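Long-range contact in ankyrin repeat domain protein (Legionella pneumophila subsp. pneumophila, PDB 6MCA), which is an effector of the pathogen that interacts with the host LARP7 component of the 7SK snRNP complex and carries a cysteine protease-like domain beside its ankyrin repeats: residues 268-282 with 350-363. Numbering follows the deposited sequence.
Sequences LCFVRYHQWWAKIDR and ANVQAVVPVAYSMQ
Met362 reaches from helix 355-364 onto the face of the hairpin of strands 266-273 and 276-280. Its SD lies 3.5 Å from Ala278 CB and also touches Val271 CG1. A bend at the last torsion (chi3 69°) turns CE onto the same face, 3.4 Å from Val271 O and close to Trp276 O, against CB of Tyr273 and of Trp276. Further along, Ile280 and Val358 meet tip to tip, with CD1 of Ile280 3.7 Å from CG2 of Val358. Ile280 CG2 rests on Ala354 CB. Val355 uses both methyls, CG2 on Cys269 CB at 3.6 Å and CG1 on Val271 CG2.

Gln363 lays its CG over one face of the Tyr273 ring, a CH-pi contact 4.1 Å from the ring centroid. A water joins Tyr273 OH to Gln363 OE1, which also bonds Asn220.

Polar contacts gather at the other end. Asn351 OD1 accepts a nearly straight bond from Arg282 N (2.7 Å, 167°), while its ND2 bonds the carbonyl of Ala267. Arg282 NH2 bonds Ala350 O at 3.1 Å from above the carbonyl plane; Ala354 N reaches that oxygen from the opposite face. Ala350 CB lies over the guanidinium, whose NE bonds Ser340 O.

Helix 355-363 packs on the antiparallel sheet, its axis 21° from that of strand 268-273, and forms a buried core consistent with the cysteine protease-like domain.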
ATOM      1  N   LEU A 268     -11.649  -5.352  -4.008  1.00 31.02           N
ATOM      2  CA  LEU A 268     -12.403  -6.142  -3.046  1.00 41.95           C
ATOM      3  C   LEU A 268     -11.560  -7.345  -2.649  1.00 32.70           C
ATOM      4  O   LEU A 268     -10.634  -7.739  -3.361  1.00 34.29           O
ATOM      5  CB  LEU A 268     -13.761  -6.578  -3.610  1.00 29.38           C
ATOM      6  CG  LEU A 268     -13.839  -7.514  -4.816  1.00 31.66           C
ATOM      7  CD1 LEU A 268     -15.175  -8.237  -4.809  1.00 39.40           C
ATOM      8  CD2 LEU A 268     -13.664  -6.747  -6.112  1.00 46.29           C
ATOM      9  N   CYS A 269     -11.847  -7.910  -1.483  1.00 23.60           N
ATOM     10  CA  CYS A 269     -10.957  -8.915  -0.920  1.00 22.50           C
ATOM     11  C   CYS A 269     -11.689 -10.229  -0.700  1.00 21.36           C
ATOM     12  O   CYS A 269     -12.869 -10.244  -0.347  1.00 32.40           O
ATOM     13  CB  CYS A 269     -10.340  -8.423   0.390  1.00 38.00           C
ATOM     14  SG  CYS A 269      -9.123  -7.106   0.155  1.00 40.69           S
ATOM     15  N   PHE A 270     -10.986 -11.332  -0.923  1.00 21.97           N
ATOM     16  CA  PHE A 270     -11.510 -12.656  -0.645  1.00 18.81           C
ATOM     17  C   PHE A 270     -10.541 -13.388   0.267  1.00 29.20           C
ATOM     18  O   PHE A 270      -9.324 -13.221   0.158  1.00 30.34           O
ATOM     19  CB  PHE A 270     -11.732 -13.448  -1.936  1.00 21.29           C
ATOM     20  CG  PHE A 270     -12.750 -12.835  -2.854  1.00 22.41           C
ATOM     21  CD1 PHE A 270     -12.391 -11.831  -3.738  1.00 24.09           C
ATOM     22  CD2 PHE A 270     -14.068 -13.258  -2.828  1.00 18.08           C
ATOM     23  CE1 PHE A 270     -13.325 -11.268  -4.585  1.00 27.93           C
ATOM     24  CE2 PHE A 270     -15.008 -12.699  -3.674  1.00 20.57           C
ATOM     25  CZ  PHE A 270     -14.635 -11.702  -4.552  1.00 23.64           C
ATOM     26  N   VAL A 271     -11.086 -14.183   1.178  1.00 25.08           N
ATOM     27  CA  VAL A 271     -10.284 -14.953   2.120  1.00 20.76           C
ATOM     28  C   VAL A 271     -10.726 -16.406   2.055  1.00 24.34           C
ATOM     29  O   VAL A 271     -11.913 -16.705   2.201  1.00 26.48           O
ATOM     30  CB  VAL A 271     -10.404 -14.418   3.561  1.00 25.90           C
ATOM     31  CG1 VAL A 271      -9.548 -15.251   4.499  1.00 21.70           C
ATOM     32  CG2 VAL A 271      -9.998 -12.955   3.626  1.00 20.72           C
ATOM     33  N   ARG A 272      -9.775 -17.302   1.830  1.00 22.41           N
ATOM     34  CA  ARG A 272     -10.013 -18.736   1.875  1.00 22.33           C
ATOM     35  C   ARG A 272      -9.321 -19.298   3.107  1.00 24.46           C
ATOM     36  O   ARG A 272      -8.135 -19.041   3.326  1.00 26.16           O
ATOM     37  CB  ARG A 272      -9.495 -19.417   0.604  1.00 22.31           C
ATOM     38  CG  ARG A 272      -9.870 -20.888   0.465  1.00 24.55           C
ATOM     39  CD  ARG A 272      -8.819 -21.809   1.077  1.00 24.59           C
ATOM     40  NE  ARG A 272      -9.204 -23.211   0.969  1.00 30.82           N
ATOM     41  CZ  ARG A 272      -8.716 -24.051   0.063  1.00 45.66           C
ATOM     42  NH1 ARG A 272      -7.809 -23.632  -0.811  1.00 36.79           N
ATOM     43  NH2 ARG A 272      -9.130 -25.310   0.033  1.00 45.43           N
ATOM     44  N   TYR A 273     -10.062 -20.047   3.918  1.00 28.15           N
ATOM     45  CA  TYR A 273      -9.488 -20.742   5.067  1.00 23.53           C
ATOM     46  C   TYR A 273     -10.138 -22.113   5.146  1.00 17.78           C
ATOM     47  O   TYR A 273     -11.294 -22.228   5.566  1.00 25.67           O
ATOM     48  CB  TYR A 273      -9.692 -19.965   6.366  1.00 23.02           C
ATOM     49  CG  TYR A 273      -9.078 -20.652   7.565  1.00 32.70           C
ATOM     50  CD1 TYR A 273      -7.699 -20.684   7.739  1.00 32.55           C
ATOM     51  CD2 TYR A 273      -9.872 -21.277   8.517  1.00 37.26           C
ATOM     52  CE1 TYR A 273      -7.130 -21.315   8.828  1.00 30.38           C
ATOM     53  CE2 TYR A 273      -9.311 -21.911   9.612  1.00 28.13           C
ATOM     54  CZ  TYR A 273      -7.939 -21.927   9.761  1.00 45.05           C
ATOM     55  OH  TYR A 273      -7.375 -22.555  10.848  1.00 39.00           O
ATOM     56  N   HIS A 274      -9.392 -23.144   4.745  1.00 30.38           N
ATOM     57  CA  HIS A 274      -9.904 -24.508   4.681  1.00 32.60           C
ATOM     58  C   HIS A 274     -11.169 -24.556   3.831  1.00 31.58           C
ATOM     59  O   HIS A 274     -11.136 -24.202   2.648  1.00 25.74           O
ATOM     60  CB  HIS A 274     -10.153 -25.056   6.087  1.00 31.29           C
ATOM     61  CG  HIS A 274      -8.921 -25.117   6.937  1.00 40.61           C
ATOM     62  ND1 HIS A 274      -7.667 -25.349   6.413  1.00 56.85           N
ATOM     63  CD2 HIS A 274      -8.750 -24.974   8.272  1.00 49.82           C
ATOM     64  CE1 HIS A 274      -6.777 -25.346   7.389  1.00 43.66           C
ATOM     65  NE2 HIS A 274      -7.409 -25.121   8.528  1.00 47.18           N
ATOM     66  N   GLN A 275     -12.287 -24.974   4.418  1.00 24.23           N
ATOM     67  CA  GLN A 275     -13.538 -25.093   3.682  1.00 30.23           C
ATOM     68  C   GLN A 275     -14.360 -23.807   3.690  1.00 25.33           C
ATOM     69  O   GLN A 275     -15.509 -23.821   3.237  1.00 29.28           O
ATOM     70  CB  GLN A 275     -14.378 -26.245   4.244  1.00 28.85           C
ATOM     71  CG  GLN A 275     -15.082 -25.934   5.559  1.00 28.23           C
ATOM     72  CD  GLN A 275     -14.230 -26.248   6.771  1.00 53.55           C
ATOM     73  OE1 GLN A 275     -13.005 -26.137   6.731  1.00 39.07           O
ATOM     74  NE2 GLN A 275     -14.876 -26.652   7.859  1.00 42.42           N
ATOM     75  N   TRP A 276     -13.800 -22.702   4.176  1.00 19.84           N
ATOM     76  CA  TRP A 276     -14.527 -21.448   4.306  1.00 19.72           C
ATOM     77  C   TRP A 276     -14.008 -20.420   3.310  1.00 27.14           C
ATOM     78  O   TRP A 276     -12.806 -20.355   3.033  1.00 23.12           O
ATOM     79  CB  TRP A 276     -14.416 -20.898   5.728  1.00 26.77           C
ATOM     80  CG  TRP A 276     -14.865 -21.873   6.764  1.00 34.11           C
ATOM     81  CD1 TRP A 276     -14.077 -22.560   7.641  1.00 32.05           C
ATOM     82  CD2 TRP A 276     -16.211 -22.287   7.024  1.00 28.03           C
ATOM     83  NE1 TRP A 276     -14.851 -23.370   8.436  1.00 41.07           N
ATOM     84  CE2 TRP A 276     -16.165 -23.222   8.076  1.00 33.44           C
ATOM     85  CE3 TRP A 276     -17.450 -21.955   6.470  1.00 27.79           C
ATOM     86  CZ2 TRP A 276     -17.310 -23.828   8.588  1.00 32.23           C
ATOM     87  CZ3 TRP A 276     -18.586 -22.557   6.978  1.00 25.48           C
ATOM     88  CH2 TRP A 276     -18.508 -23.482   8.026  1.00 34.40           C
ATOM     89  N   TRP A 277     -14.927 -19.610   2.788  1.00 24.99           N
ATOM     90  CA  TRP A 277     -14.632 -18.567   1.816  1.00 13.57           C
ATOM     91  C   TRP A 277     -15.318 -17.292   2.279  1.00 21.54           C
ATOM     92  O   TRP A 277     -16.386 -17.347   2.885  1.00 23.16           O
ATOM     93  CB  TRP A 277     -15.116 -18.984   0.420  1.00 14.81           C
ATOM     94  CG  TRP A 277     -14.930 -17.970  -0.668  1.00 15.57           C
ATOM     95  CD1 TRP A 277     -15.786 -16.962  -1.006  1.00 19.80           C
ATOM     96  CD2 TRP A 277     -13.833 -17.888  -1.587  1.00 23.31           C
ATOM     97  NE1 TRP A 277     -15.284 -16.250  -2.070  1.00 23.84           N
ATOM     98  CE2 TRP A 277     -14.086 -16.798  -2.445  1.00 20.48           C
ATOM     99  CE3 TRP A 277     -12.656 -18.626  -1.762  1.00 16.46           C
ATOM    100  CZ2 TRP A 277     -13.207 -16.430  -3.463  1.00 24.84           C
ATOM    101  CZ3 TRP A 277     -11.785 -18.257  -2.773  1.00 19.03           C
ATOM    102  CH2 TRP A 277     -12.065 -17.169  -3.610  1.00 17.67           C
ATOM    103  N   ALA A 278     -14.700 -16.145   2.027  1.00 20.47           N
ATOM    104  CA  ALA A 278     -15.246 -14.889   2.519  1.00 16.88           C
ATOM    105  C   ALA A 278     -15.049 -13.799   1.483  1.00 23.94           C
ATOM    106  O   ALA A 278     -13.954 -13.654   0.933  1.00 23.46           O
ATOM    107  CB  ALA A 278     -14.590 -14.473   3.839  1.00 15.32           C
ATOM    108  N   LYS A 279     -16.110 -13.038   1.236  1.00 22.80           N
ATOM    109  CA  LYS A 279     -16.070 -11.871   0.368  1.00 22.69           C
ATOM    110  C   LYS A 279     -16.218 -10.612   1.211  1.00 22.33           C
ATOM    111  O   LYS A 279     -17.119 -10.524   2.060  1.00 19.74           O
ATOM    112  CB  LYS A 279     -17.165 -11.930  -0.699  1.00 21.42           C
ATOM    113  CG  LYS A 279     -17.166 -10.726  -1.630  1.00 21.21           C
ATOM    114  CD  LYS A 279     -18.041 -10.955  -2.850  1.00 34.92           C
ATOM    115  CE  LYS A 279     -19.495 -11.128  -2.458  1.00 33.90           C
ATOM    116  NZ  LYS A 279     -20.385 -11.180  -3.652  1.00 36.89           N
ATOM    117  N   ILE A 280     -15.329  -9.650   0.969  1.00 21.61           N
ATOM    118  CA  ILE A 280     -15.272  -8.380   1.675  1.00 16.86           C
ATOM    119  C   ILE A 280     -15.342  -7.282   0.624  1.00 21.95           C
ATOM    120  O   ILE A 280     -14.430  -7.145  -0.208  1.00 26.33           O
ATOM    121  CB  ILE A 280     -13.996  -8.244   2.516  1.00 16.88           C
ATOM    122  CG1 ILE A 280     -13.824  -9.455   3.435  1.00 18.40           C
ATOM    123  CG2 ILE A 280     -14.017  -6.944   3.305  1.00 13.49           C
ATOM    124  CD1 ILE A 280     -12.420  -9.615   3.970  1.00 19.91           C
ATOM    125  N   ASP A 281     -16.428  -6.508   0.658  1.00 18.42           N
ATOM    126  CA  ASP A 281     -16.602  -5.350  -0.216  1.00 23.78           C
ATOM    127  C   ASP A 281     -17.470  -4.356   0.550  1.00 27.17           C
ATOM    128  O   ASP A 281     -18.695  -4.506   0.599  1.00 26.25           O
ATOM    129  CB  ASP A 281     -17.235  -5.743  -1.545  1.00 17.62           C
ATOM    130  CG  ASP A 281     -17.306  -4.584  -2.525  1.00 37.00           C
ATOM    131  OD1 ASP A 281     -16.814  -3.483  -2.193  1.00 31.73           O
ATOM    132  OD2 ASP A 281     -17.857  -4.774  -3.630  1.00 46.68           O
ATOM    133  N   ARG A 282     -16.830  -3.354   1.147  1.00 24.03           N
ATOM    134  CA  ARG A 282     -17.514  -2.367   1.970  1.00 24.97           C
ATOM    135  C   ARG A 282     -18.061  -1.198   1.161  1.00 31.31           C
ATOM    136  O   ARG A 282     -18.552  -0.229   1.750  1.00 30.28           O
ATOM    137  CB  ARG A 282     -16.567  -1.852   3.057  1.00 28.37           C
ATOM    138  CG  ARG A 282     -15.926  -2.956   3.880  1.00 35.60           C
ATOM    139  CD  ARG A 282     -14.770  -2.433   4.717  1.00 24.22           C
ATOM    140  NE  ARG A 282     -15.225  -1.580   5.812  1.00 31.00           N
ATOM    141  CZ  ARG A 282     -14.469  -1.234   6.849  1.00 33.20           C
ATOM    142  NH1 ARG A 282     -14.964  -0.457   7.802  1.00 27.44           N
ATOM    143  NH2 ARG A 282     -13.220  -1.671   6.937  1.00 24.84           N
ATOM    144  N   ALA A 350     -10.162   0.232   2.998  1.00 19.12           N
ATOM    145  CA  ALA A 350     -10.994  -0.355   4.043  1.00 20.42           C
ATOM    146  C   ALA A 350     -11.241  -1.836   3.785  1.00 21.79           C
ATOM    147  O   ALA A 350     -11.286  -2.640   4.724  1.00 21.38           O
ATOM    148  CB  ALA A 350     -12.317   0.402   4.148  1.00 22.30           C
ATOM    149  N   ASN A 351     -11.401  -2.215   2.514  1.00 19.94           N
ATOM    150  CA  ASN A 351     -11.592  -3.622   2.181  1.00 26.54           C
ATOM    151  C   ASN A 351     -10.376  -4.449   2.576  1.00 24.72           C
ATOM    152  O   ASN A 351     -10.516  -5.561   3.098  1.00 17.85           O
ATOM    153  CB  ASN A 351     -11.885  -3.779   0.688  1.00 26.68           C
ATOM    154  CG  ASN A 351     -13.295  -3.357   0.322  1.00 27.86           C
ATOM    155  OD1 ASN A 351     -14.153  -3.200   1.190  1.00 30.26           O
ATOM    156  ND2 ASN A 351     -13.542  -3.175  -0.970  1.00 27.85           N
ATOM    157  N   VAL A 352      -9.173  -3.922   2.339  1.00 33.46           N
ATOM    158  CA  VAL A 352      -7.971  -4.650   2.734  1.00 25.56           C
ATOM    159  C   VAL A 352      -7.846  -4.696   4.254  1.00 31.30           C
ATOM    160  O   VAL A 352      -7.460  -5.723   4.825  1.00 22.33           O
ATOM    161  CB  VAL A 352      -6.722  -4.033   2.078  1.00 29.64           C
ATOM    162  CG1 VAL A 352      -5.476  -4.795   2.501  1.00 16.72           C
ATOM    163  CG2 VAL A 352      -6.862  -4.042   0.565  1.00 16.42           C
ATOM    164  N   GLN A 353      -8.175  -3.592   4.934  1.00 19.89           N
ATOM    165  CA  GLN A 353      -8.103  -3.578   6.394  1.00 17.70           C
ATOM    166  C   GLN A 353      -9.037  -4.615   7.004  1.00 28.39           C
ATOM    167  O   GLN A 353      -8.674  -5.297   7.971  1.00 22.19           O
ATOM    168  CB  GLN A 353      -8.440  -2.190   6.946  1.00 23.53           C
ATOM    169  CG  GLN A 353      -7.600  -1.044   6.413  1.00 31.06           C
ATOM    170  CD  GLN A 353      -6.123  -1.368   6.357  1.00 31.84           C
ATOM    171  OE1 GLN A 353      -5.487  -1.605   7.385  1.00 34.03           O
ATOM    172  NE2 GLN A 353      -5.567  -1.376   5.152  1.00 23.04           N
ATOM    173  N   ALA A 354     -10.245  -4.750   6.452  1.00 23.97           N
ATOM    174  CA  ALA A 354     -11.234  -5.665   7.012  1.00 17.98           C
ATOM    175  C   ALA A 354     -10.823  -7.128   6.908  1.00 17.64           C
ATOM    176  O   ALA A 354     -11.480  -7.976   7.518  1.00 20.21           O
ATOM    177  CB  ALA A 354     -12.585  -5.462   6.325  1.00 23.81           C
ATOM    178  N   VAL A 355      -9.762  -7.444   6.160  1.00 20.12           N
ATOM    179  CA  VAL A 355      -9.315  -8.829   6.041  1.00 16.83           C
ATOM    180  C   VAL A 355      -8.903  -9.389   7.397  1.00 23.97           C
ATOM    181  O   VAL A 355      -9.103 -10.579   7.672  1.00 25.39           O
ATOM    182  CB  VAL A 355      -8.168  -8.923   5.012  1.00 28.82           C
ATOM    183  CG1 VAL A 355      -7.449 -10.260   5.116  1.00 16.14           C
ATOM    184  CG2 VAL A 355      -8.701  -8.714   3.605  1.00 20.28           C
ATOM    185  N   VAL A 356      -8.351  -8.549   8.269  1.00 19.93           N
ATOM    186  CA  VAL A 356      -7.818  -8.999   9.555  1.00 24.46           C
ATOM    187  C   VAL A 356      -8.934  -9.566  10.431  1.00 22.25           C
ATOM    188  O   VAL A 356      -8.847 -10.741  10.828  1.00 23.98           O
ATOM    189  CB  VAL A 356      -7.050  -7.867  10.263  1.00 30.13           C
ATOM    190  CG1 VAL A 356      -6.663  -8.286  11.673  1.00 26.13           C
ATOM    191  CG2 VAL A 356      -5.820  -7.471   9.457  1.00 17.83           C
ATOM    192  N   PRO A 357      -9.999  -8.815  10.758  1.00 16.76           N
ATOM    193  CA  PRO A 357     -11.055  -9.416  11.589  1.00 19.23           C
ATOM    194  C   PRO A 357     -11.769 -10.569  10.909  1.00 19.69           C
ATOM    195  O   PRO A 357     -12.155 -11.532  11.584  1.00 25.59           O
ATOM    196  CB  PRO A 357     -12.007  -8.242  11.860  1.00 20.32           C
ATOM    197  CG  PRO A 357     -11.781  -7.309  10.739  1.00 23.20           C
ATOM    198  CD  PRO A 357     -10.326  -7.419  10.408  1.00 17.15           C
ATOM    199  N   VAL A 358     -11.939 -10.511   9.588  1.00 24.57           N
ATOM    200  CA  VAL A 358     -12.617 -11.591   8.877  1.00 17.16           C
ATOM    201  C   VAL A 358     -11.799 -12.875   8.950  1.00 19.40           C
ATOM    202  O   VAL A 358     -12.329 -13.951   9.251  1.00 24.88           O
ATOM    203  CB  VAL A 358     -12.899 -11.180   7.422  1.00 22.67           C
ATOM    204  CG1 VAL A 358     -13.470 -12.351   6.640  1.00 16.89           C
ATOM    205  CG2 VAL A 358     -13.852 -10.003   7.389  1.00 20.35           C
ATOM    206  N   ALA A 359     -10.495 -12.784   8.671  1.00 18.97           N
ATOM    207  CA  ALA A 359      -9.642 -13.967   8.741  1.00 31.21           C
ATOM    208  C   ALA A 359      -9.550 -14.496  10.167  1.00 22.45           C
ATOM    209  O   ALA A 359      -9.528 -15.716  10.385  1.00 32.47           O
ATOM    210  CB  ALA A 359      -8.251 -13.649   8.191  1.00 16.12           C
ATOM    211  N   TYR A 360      -9.513 -13.596  11.153  1.00 22.30           N
ATOM    212  CA  TYR A 360      -9.545 -14.028  12.547  1.00 20.93           C
ATOM    213  C   TYR A 360     -10.807 -14.831  12.845  1.00 22.55           C
ATOM    214  O   TYR A 360     -10.742 -15.943  13.388  1.00 32.43           O
ATOM    215  CB  TYR A 360      -9.445 -12.812  13.471  1.00 28.51           C
ATOM    216  CG  TYR A 360      -9.120 -13.166  14.903  1.00 37.03           C
ATOM    217  CD1 TYR A 360     -10.108 -13.629  15.764  1.00 34.27           C
ATOM    218  CD2 TYR A 360      -7.828 -13.041  15.394  1.00 39.29           C
ATOM    219  CE1 TYR A 360      -9.819 -13.960  17.069  1.00 44.20           C
ATOM    220  CE2 TYR A 360      -7.529 -13.369  16.701  1.00 45.82           C
ATOM    221  CZ  TYR A 360      -8.529 -13.827  17.533  1.00 50.13           C
ATOM    222  OH  TYR A 360      -8.243 -14.158  18.834  1.00 64.22           O
ATOM    223  N   SER A 361     -11.972 -14.279  12.489  1.00 22.41           N
ATOM    224  CA  SER A 361     -13.233 -14.975  12.726  1.00 27.05           C
ATOM    225  C   SER A 361     -13.259 -16.326  12.026  1.00 20.64           C
ATOM    226  O   SER A 361     -13.723 -17.320  12.597  1.00 30.93           O
ATOM    227  CB  SER A 361     -14.406 -14.113  12.259  1.00 25.58           C
ATOM    228  OG  SER A 361     -14.581 -12.987  13.097  1.00 46.13           O
ATOM    229  N   MET A 362     -12.767 -16.384  10.787  1.00 22.38           N
ATOM    230  CA  MET A 362     -12.757 -17.649  10.061  1.00 24.41           C
ATOM    231  C   MET A 362     -11.861 -18.669  10.749  1.00 31.15           C
ATOM    232  O   MET A 362     -12.158 -19.870  10.747  1.00 32.86           O
ATOM    233  CB  MET A 362     -12.309 -17.424   8.618  1.00 23.21           C
ATOM    234  CG  MET A 362     -13.307 -16.643   7.788  1.00 21.08           C
ATOM    235  SD  MET A 362     -12.633 -16.162   6.193  1.00 26.69           S
ATOM    236  CE  MET A 362     -12.520 -17.752   5.377  1.00 20.34           C
ATOM    237  N   GLN A 363     -10.756 -18.211  11.343  1.00 33.03           N
ATOM    238  CA  GLN A 363      -9.938 -19.117  12.141  1.00 28.34           C
ATOM    239  C   GLN A 363     -10.672 -19.581  13.392  1.00 35.79           C
ATOM    240  O   GLN A 363     -10.443 -20.702  13.861  1.00 32.29           O
ATOM    241  CB  GLN A 363      -8.623 -18.448  12.529  1.00 28.17           C
ATOM    242  CG  GLN A 363      -7.642 -18.304  11.391  1.00 31.89           C
ATOM    243  CD  GLN A 363      -6.359 -17.636  11.827  1.00 26.87           C
ATOM    244  OE1 GLN A 363      -5.390 -18.306  12.188  1.00 37.85           O
ATOM    245  NE2 GLN A 363      -6.347 -16.308  11.807  1.00 19.30           N
TER
HETATM  246  O   HOH W   1      -5.431 -21.081  12.550  1.00 49.15           O